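Local coordinates for hypothetical protein SIFV0014 (Sulfolobus islandicus filamentous virus, PDB 2H36), which is of unknown function but belongs to the DUF1374 family and is probably related to AcrID1, an anti-CRISPR protein of archaeal viruses, at residues A[22-27]-A[54-59]; A[40-45]-A[99-104]; A[72-77]-A[90-95]. All coordinates share one frame; numbering follows the deposited sequence.

The three contacts describe how two helices and an antiparallel sheet assemble in one small domain. Contact 1 joins helix 19-30 to the 54-59 region that follows on helix 50-55; its centre lies about 14 Å from those of contacts 2 and 3, whose own centres are about 10 Å apart in the sheet. Strands 85-94 and 98-109 are neighbours, so contacts 2 and 3 share a continuous stretch of sheet. Leu23 packs on Ile101 of contact 2, while Leu27 and Leu57 pack on Phe90 of contact 3. Along the chain contact 1 closes before contact 3 opens, contact 3 is nested within the loop closed by contact 2, and the segments of contacts 1 and 2 alternate.

Contact 1 of 3, residues A[22-27]-A[54-59]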
# COMPACT_ATOMS: atom_id res chain seq x y z
N ASP A 22 -4.40 -0.19 -7.67
CA ASP A 22 -5.75 -0.65 -7.36
C ASP A 22 -5.98 -0.65 -5.85
O ASP A 22 -7.06 -0.31 -5.38
CB ASP A 22 -5.93 -2.05 -7.93
CG ASP A 22 -7.29 -2.27 -8.51
OD1 ASP A 22 -7.89 -1.32 -9.10
OD2 ASP A 22 -7.75 -3.44 -8.39
N LEU A 23 -4.94 -1.03 -5.11
CA LEU A 23 -4.96 -0.99 -3.67
C LEU A 23 -4.92 0.45 -3.20
O LEU A 23 -5.67 0.86 -2.32
CB LEU A 23 -3.77 -1.76 -3.10
CG LEU A 23 -3.51 -1.55 -1.61
CD1 LEU A 23 -4.63 -2.16 -0.80
CD2 LEU A 23 -2.19 -2.14 -1.16
N ASP A 24 -4.04 1.22 -3.82
CA ASP A 24 -3.81 2.61 -3.48
C ASP A 24 -5.12 3.35 -3.52
O ASP A 24 -5.41 4.18 -2.66
CB ASP A 24 -2.82 3.24 -4.46
CG ASP A 24 -2.26 4.57 -3.97
OD1 ASP A 24 -1.98 4.70 -2.76
OD2 ASP A 24 -2.10 5.49 -4.81
N ASP A 25 -5.91 3.01 -4.54
CA ASP A 25 -7.23 3.58 -4.81
C ASP A 25 -8.21 3.23 -3.71
O ASP A 25 -9.06 4.03 -3.35
CB ASP A 25 -7.74 3.01 -6.12
CG ASP A 25 -8.35 4.05 -7.00
OD1 ASP A 25 -7.68 5.08 -7.24
OD2 ASP A 25 -9.50 3.83 -7.45
N ALA A 26 -8.10 1.99 -3.22
CA ALA A 26 -8.91 1.52 -2.11
C ALA A 26 -8.50 2.25 -0.85
O ALA A 26 -9.35 2.73 -0.10
CB ALA A 26 -8.76 0.01 -1.94
N LEU A 27 -7.19 2.35 -0.62
CA LEU A 27 -6.69 3.05 0.55
C LEU A 27 -7.31 4.44 0.53
O LEU A 27 -7.96 4.83 1.48
CB LEU A 27 -5.17 2.95 0.64
CG LEU A 27 -4.55 1.60 1.04
CD1 LEU A 27 -3.04 1.76 1.23
CD2 LEU A 27 -5.15 1.04 2.30
N ARG A 54 6.37 2.05 -1.38
CA ARG A 54 6.73 3.34 -0.78
C ARG A 54 5.73 4.41 -1.22
O ARG A 54 5.49 5.38 -0.49
CB ARG A 54 8.15 3.76 -1.17
CG ARG A 54 9.24 2.80 -0.76
CD ARG A 54 10.61 3.46 -0.85
NE ARG A 54 11.64 2.56 -1.39
CZ ARG A 54 12.07 2.60 -2.66
NH1 ARG A 54 11.56 3.48 -3.52
NH2 ARG A 54 13.01 1.75 -3.06
N GLU A 55 5.15 4.21 -2.40
CA GLU A 55 4.14 5.11 -2.95
C GLU A 55 2.79 4.95 -2.24
O GLU A 55 1.96 5.85 -2.26
CB GLU A 55 3.98 4.83 -4.44
CG GLU A 55 3.43 5.98 -5.26
CD GLU A 55 3.62 5.75 -6.75
OE1 GLU A 55 4.57 5.02 -7.14
OE2 GLU A 55 2.83 6.31 -7.55
N LEU A 56 2.58 3.79 -1.63
CA LEU A 56 1.36 3.45 -0.92
C LEU A 56 1.35 3.99 0.50
O LEU A 56 0.31 4.00 1.16
CB LEU A 56 1.31 1.94 -0.73
CG LEU A 56 0.36 1.00 -1.45
CD1 LEU A 56 -0.17 1.56 -2.75
CD2 LEU A 56 1.07 -0.32 -1.69
N LEU A 57 2.53 4.38 0.96
CA LEU A 57 2.73 4.85 2.32
C LEU A 57 2.62 6.37 2.37
O LEU A 57 2.05 6.92 3.32
CB LEU A 57 4.13 4.43 2.79
CG LEU A 57 4.46 3.07 3.42
CD1 LEU A 57 3.49 1.94 3.07
CD2 LEU A 57 5.88 2.71 3.04
N GLY A 58 3.20 7.04 1.38
CA GLY A 58 3.26 8.49 1.28
C GLY A 58 3.21 9.43 2.46
O GLY A 58 2.14 9.92 2.82
N ASN A 59 4.41 9.75 3.00
CA ASN A 59 4.51 10.74 4.09
C ASN A 59 3.98 10.58 5.52
O ASN A 59 3.48 11.53 6.13
CB ASN A 59 4.10 12.11 3.52
CG ASN A 59 4.76 13.27 4.27
OD1 ASN A 59 5.97 13.48 4.17
ND2 ASN A 59 3.96 14.02 5.02
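The helical backbone of 22-27 comes nearest segment 54-59 at Asp24 and Leu56, whose CA atoms lie 5.8 Å apart. No hydrogen bond crosses between the segments, and the contact rests on the Leu56 side chain, reached from helix 19-30 by Leu23, Asp24 and Leu27. CD2 of Leu56 meets CD2 of Leu23 at 3.8 Å, the two side chains set roughly perpendicular. The other branch, CD1 of Leu56, lies 3.6 Å from CB of Asp24, and these two side chains run antiparallel alongside one another. This is helix packing beside a sheet: both leucines of 22-27 project from the inner side of their helix, and Leu56 reaches across to the face of helix 19-30 that carries them. One turn beyond Leu23, Leu27 brings CD1 to 4.0 Å from O of Leu56. With CG anti to the backbone N (chi1 -166°), Asp24 brings OD1 as well as CB against Leu56 CD1, while its carboxylate and that of Glu55 stay 5.7 Å apart between Asp24 OD2 and Glu55 OE2. Gly58, with positive phi, turns the chain out of the helical path, and the preceding Leu57 O is hydrogen-bonded to Tyr78 OH.

Contact 2 of 3, residues A[40-45]-A[99-104]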
# COMPACT_ATOMS: atom_id res chain seq x y z
N ILE A 40 -8.07 -5.74 5.56
CA ILE A 40 -8.16 -6.51 4.32
C ILE A 40 -7.18 -7.67 4.37
O ILE A 40 -5.97 -7.46 4.53
CB ILE A 40 -7.76 -5.76 3.05
CG1 ILE A 40 -8.55 -4.46 2.92
CG2 ILE A 40 -7.95 -6.64 1.83
CD1 ILE A 40 -7.97 -3.48 1.85
N LYS A 41 -7.70 -8.89 4.24
CA LYS A 41 -6.86 -10.10 4.23
C LYS A 41 -6.78 -10.72 2.84
O LYS A 41 -7.79 -10.88 2.16
CB LYS A 41 -7.41 -11.14 5.18
CG LYS A 41 -6.79 -11.19 6.55
CD LYS A 41 -6.81 -12.65 6.99
CE LYS A 41 -6.99 -12.83 8.48
NZ LYS A 41 -7.64 -14.17 8.70
N PHE A 42 -5.57 -11.10 2.43
CA PHE A 42 -5.35 -11.67 1.10
C PHE A 42 -5.01 -13.15 1.08
O PHE A 42 -3.96 -13.55 1.59
CB PHE A 42 -4.22 -10.93 0.37
CG PHE A 42 -4.51 -9.48 0.09
CD1 PHE A 42 -4.05 -8.48 0.95
CD2 PHE A 42 -5.24 -9.11 -1.04
CE1 PHE A 42 -4.31 -7.13 0.69
CE2 PHE A 42 -5.50 -7.76 -1.31
CZ PHE A 42 -5.03 -6.77 -0.44
N LYS A 43 -5.88 -13.95 0.45
CA LYS A 43 -5.68 -15.40 0.32
C LYS A 43 -4.33 -15.47 -0.39
O LYS A 43 -3.32 -15.91 0.17
CB LYS A 43 -6.85 -16.02 -0.47
CG LYS A 43 -6.88 -17.55 -0.54
CD LYS A 43 -8.08 -18.06 -1.36
CE LYS A 43 -9.41 -17.97 -0.59
NZ LYS A 43 -10.60 -18.27 -1.44
N ASP A 44 -4.32 -14.89 -1.61
CA ASP A 44 -3.12 -14.85 -2.44
C ASP A 44 -2.64 -13.44 -2.09
O ASP A 44 -3.45 -12.51 -2.08
CB ASP A 44 -3.42 -15.08 -3.92
CG ASP A 44 -4.28 -16.31 -4.15
OD1 ASP A 44 -3.85 -17.42 -3.77
OD2 ASP A 44 -5.39 -16.15 -4.70
N PRO A 45 -1.33 -13.29 -1.81
CA PRO A 45 -0.81 -11.98 -1.40
C PRO A 45 -0.73 -11.02 -2.58
O PRO A 45 -0.54 -11.44 -3.72
CB PRO A 45 0.58 -12.30 -0.85
CG PRO A 45 0.98 -13.53 -1.57
CD PRO A 45 -0.28 -14.33 -1.73
N ILE A 99 7.40 -7.17 -2.78
CA ILE A 99 6.70 -7.27 -1.51
C ILE A 99 5.35 -7.96 -1.69
O ILE A 99 4.54 -7.55 -2.52
CB ILE A 99 6.56 -5.87 -0.88
CG1 ILE A 99 7.96 -5.29 -0.68
CG2 ILE A 99 5.75 -5.93 0.42
CD1 ILE A 99 7.97 -3.93 -0.08
N TYR A 100 5.15 -9.02 -0.92
CA TYR A 100 3.94 -9.84 -1.00
C TYR A 100 3.12 -9.59 0.24
O TYR A 100 3.37 -10.20 1.28
CB TYR A 100 4.29 -11.32 -1.12
CG TYR A 100 5.04 -11.67 -2.38
CD1 TYR A 100 6.44 -11.60 -2.43
CD2 TYR A 100 4.37 -12.07 -3.54
CE1 TYR A 100 7.14 -11.90 -3.58
CE2 TYR A 100 5.07 -12.37 -4.72
CZ TYR A 100 6.46 -12.28 -4.72
OH TYR A 100 7.19 -12.58 -5.86
N ILE A 101 2.15 -8.67 0.11
CA ILE A 101 1.26 -8.28 1.20
C ILE A 101 0.21 -9.35 1.46
O ILE A 101 -0.57 -9.69 0.56
CB ILE A 101 0.52 -6.96 0.89
CG1 ILE A 101 1.54 -5.83 0.66
CG2 ILE A 101 -0.47 -6.60 2.01
CD1 ILE A 101 0.99 -4.68 -0.15
N TYR A 102 0.17 -9.85 2.68
CA TYR A 102 -0.87 -10.77 3.09
C TYR A 102 -2.01 -10.07 3.82
O TYR A 102 -3.14 -10.57 3.84
CB TYR A 102 -0.30 -11.90 3.92
CG TYR A 102 0.47 -12.90 3.11
CD1 TYR A 102 1.82 -12.70 2.79
CD2 TYR A 102 -0.15 -14.06 2.65
CE1 TYR A 102 2.53 -13.63 2.03
CE2 TYR A 102 0.55 -15.00 1.89
CZ TYR A 102 1.89 -14.78 1.59
OH TYR A 102 2.57 -15.71 0.85
N GLU A 103 -1.73 -8.90 4.40
CA GLU A 103 -2.73 -8.22 5.21
C GLU A 103 -2.59 -6.73 5.55
O GLU A 103 -1.54 -6.28 6.03
CB GLU A 103 -2.74 -8.82 6.62
CG GLU A 103 -3.84 -8.28 7.52
CD GLU A 103 -4.00 -9.06 8.82
OE1 GLU A 103 -3.75 -10.30 8.84
OE2 GLU A 103 -4.40 -8.43 9.83
N VAL A 104 -3.64 -5.96 5.26
CA VAL A 104 -3.61 -4.54 5.55
C VAL A 104 -4.69 -4.21 6.56
O VAL A 104 -5.81 -4.74 6.51
CB VAL A 104 -3.84 -3.64 4.31
CG1 VAL A 104 -3.50 -2.18 4.65
CG2 VAL A 104 -3.01 -4.10 3.12
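Ile40 and Val104 pair through both of their backbone polar groups: Ile40 N donates to Val104 O at 2.6 Å in a nearly straight bond, and Val104 N returns one to Ile40 O at 2.9 Å. Two residues on, Phe42 N donates to Tyr102 O, also at 2.9 Å. These bonds set strand 37-42 antiparallel to 98-109, with Lys41 and Glu103 between them as a non-hydrogen-bonded pair. Glu103 also directs its CA-H at Ile40 O, a weaker addition to that acceptor. On the other edge of 99-104, Tyr102 and Glu103 both face Thr91 in a classic beta bulge, and both form backbone hydrogen bonds with it. At Lys43 and Asp44 the chain turns a corner, after which strand 45-49 takes over the pairing: Ile101 is bonded through its backbone to Leu46, and Ile99 to Val48. Pro45, which has no amide hydrogen to give, contributes carbon instead. Its CB sits over the centre of the Tyr102 ring, 3.6 Å from the centroid, in a CH-pi contact, and its CB also touches Tyr100 CB at 3.8 Å. Phe42, its CG anti to the carbonyl carbon (chi1 -64°), lies alongside Ile101 and Val104; CE1 reaches Ile101 CG2 and Val104 CG2, each at 4.1 Å. Lys41 and Glu103 run side by side, but Lys41 NZ stays 5.5 Å from Glu103 OE1, too far for a salt bridge. The backbone bonds therefore supply the polar grip here, apolar and CH-pi packing carries the corner, and the Lys41-Glu103 charges probably add only a modest long-range attraction.

Contact 3 of 3, residues A[72-77]-A[90-95]; sequences TIDQYT and FTYRKE
Tyr92 holds CG between its backbone N and carbonyl carbon (chi1 71°), which lays its ring over Thr72; with OG1 beside the backbone N (chi1 -58°), Thr72 turns CG2, the branch anti to that N, to the phenol end of the ring. Thr72 CB stands over one face, 3.7 Å from the centroid and displaced toward the rim, in a CH-pi contact, while CG2 comes to 3.5 Å from Tyr92 OH. Asp74 approaches from another direction: OD2 lies in the ring plane at the edge, 3.9 Å from Tyr92 CE1, with carboxylate and ring planes 74° apart. The segments belong to the beta hairpin of strands 71-79 and 85-94, in which Thr72-Tyr92 and Asp74-Phe90 are hydrogen-bonded pairs flanking the non-hydrogen-bonded pair Ile73-Thr91. Asp74 N donates to Phe90 O at 2.8 Å and Phe90 N to Asp74 O at the same length; Thr72 and Tyr92 exchange slightly longer bonds. Ile73 and Thr91 lie side by side on the face away from Tyr92. On the Tyr92 face, OD2 of the buried Asp74 is hydrogen-bonded with Tyr53 OH; Tyr76 OH also approaches it, but that bond is modelled so short that its length is doubtful. The Tyr53 ring also meets those of Phe90 and Tyr92 edge-to-face, and Tyr76 CD1 packs at the edge of the Phe90 ring, 4.3 Å from Phe90 CD1.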
# COMPACT_ATOMS: atom_id res chain seq x y z
N THR A 72 6.96 -9.69 7.94
CA THR A 72 7.18 -8.35 8.46
C THR A 72 5.87 -7.64 8.75
O THR A 72 5.12 -7.30 7.84
CB THR A 72 7.93 -7.48 7.43
OG1 THR A 72 9.18 -8.10 7.09
CG2 THR A 72 8.16 -6.06 7.96
N ILE A 73 5.65 -7.31 10.03
CA ILE A 73 4.42 -6.59 10.37
C ILE A 73 4.99 -5.17 10.38
O ILE A 73 5.94 -4.87 11.10
CB ILE A 73 3.72 -7.06 11.68
CG1 ILE A 73 3.12 -8.44 11.47
CG2 ILE A 73 2.64 -6.06 12.11
CD1 ILE A 73 3.20 -9.31 12.66
N ASP A 74 4.45 -4.34 9.46
CA ASP A 74 5.00 -3.02 9.32
C ASP A 74 3.94 -2.00 9.70
O ASP A 74 2.84 -1.99 9.14
CB ASP A 74 5.44 -2.96 7.86
CG ASP A 74 6.43 -1.86 7.59
OD1 ASP A 74 6.98 -1.31 8.58
OD2 ASP A 74 6.67 -1.56 6.39
N GLN A 75 4.27 -1.14 10.65
CA GLN A 75 3.29 -0.16 11.10
C GLN A 75 3.65 1.30 10.76
O GLN A 75 4.80 1.72 10.92
CB GLN A 75 3.05 -0.35 12.59
CG GLN A 75 1.89 0.43 13.12
CD GLN A 75 1.51 -0.01 14.51
OE1 GLN A 75 1.59 0.77 15.46
NE2 GLN A 75 1.09 -1.27 14.64
N TYR A 76 2.66 2.05 10.32
CA TYR A 76 2.84 3.45 9.92
C TYR A 76 1.91 4.41 10.66
O TYR A 76 0.75 4.09 10.92
CB TYR A 76 2.69 3.58 8.41
CG TYR A 76 3.81 2.87 7.70
CD1 TYR A 76 3.73 1.50 7.42
CD2 TYR A 76 4.99 3.54 7.36
CE1 TYR A 76 4.77 0.83 6.81
CE2 TYR A 76 6.04 2.88 6.75
CZ TYR A 76 5.91 1.52 6.47
OH TYR A 76 6.94 0.86 5.85
N THR A 77 2.43 5.58 11.02
CA THR A 77 1.67 6.53 11.81
C THR A 77 1.47 7.82 11.04
O THR A 77 2.41 8.34 10.42
CB THR A 77 2.37 6.82 13.14
OG1 THR A 77 2.15 5.73 14.03
CG2 THR A 77 1.84 8.11 13.78
N PHE A 90 0.85 -3.08 7.53
CA PHE A 90 0.99 -4.12 6.48
C PHE A 90 1.73 -5.37 6.90
O PHE A 90 2.89 -5.30 7.31
CB PHE A 90 1.81 -3.61 5.30
CG PHE A 90 1.18 -2.46 4.57
CD1 PHE A 90 1.43 -1.14 4.96
CD2 PHE A 90 0.37 -2.67 3.46
CE1 PHE A 90 0.86 -0.08 4.28
CE2 PHE A 90 -0.19 -1.61 2.77
CZ PHE A 90 0.06 -0.31 3.19
N THR A 91 1.09 -6.54 6.66
CA THR A 91 1.73 -7.79 7.03
C THR A 91 2.21 -8.31 5.69
O THR A 91 1.42 -8.42 4.76
CB THR A 91 0.80 -8.82 7.66
OG1 THR A 91 0.34 -8.33 8.92
CG2 THR A 91 1.53 -10.12 7.90
N TYR A 92 3.51 -8.59 5.58
CA TYR A 92 4.04 -9.08 4.31
C TYR A 92 5.36 -9.83 4.26
O TYR A 92 6.30 -9.54 5.01
CB TYR A 92 4.37 -7.90 3.38
CG TYR A 92 5.57 -7.07 3.78
CD1 TYR A 92 5.40 -5.81 4.37
CD2 TYR A 92 6.87 -7.51 3.52
CE1 TYR A 92 6.50 -5.03 4.71
CE2 TYR A 92 7.97 -6.74 3.87
CZ TYR A 92 7.78 -5.50 4.46
OH TYR A 92 8.87 -4.74 4.79
N ARG A 93 5.41 -10.77 3.27
CA ARG A 93 6.65 -11.51 3.07
C ARG A 93 7.28 -10.76 1.91
O ARG A 93 6.58 -10.12 1.12
CB ARG A 93 6.42 -12.97 2.68
CG ARG A 93 6.09 -13.86 3.85
CD ARG A 93 5.54 -15.17 3.37
NE ARG A 93 6.51 -15.89 2.56
CZ ARG A 93 6.31 -17.10 2.06
NH1 ARG A 93 5.17 -17.74 2.29
NH2 ARG A 93 7.25 -17.68 1.34
N LYS A 94 8.60 -10.83 1.82
CA LYS A 94 9.33 -10.10 0.81
C LYS A 94 10.38 -11.02 0.23
O LYS A 94 11.23 -11.53 0.97
CB LYS A 94 9.95 -8.85 1.41
CG LYS A 94 10.93 -8.14 0.50
CD LYS A 94 11.16 -6.71 0.99
CE LYS A 94 12.26 -6.07 0.10
NZ LYS A 94 12.15 -4.57 0.32
N GLU A 95 10.32 -11.24 -1.08
CA GLU A 95 11.34 -12.06 -1.72
C GLU A 95 11.70 -11.97 -3.21
O GLU A 95 10.98 -12.49 -4.08
CB GLU A 95 11.17 -13.56 -1.36
CG GLU A 95 9.91 -14.28 -1.89
CD GLU A 95 10.09 -15.80 -1.83
OE1 GLU A 95 9.46 -16.42 -0.92
OE2 GLU A 95 10.87 -16.37 -2.64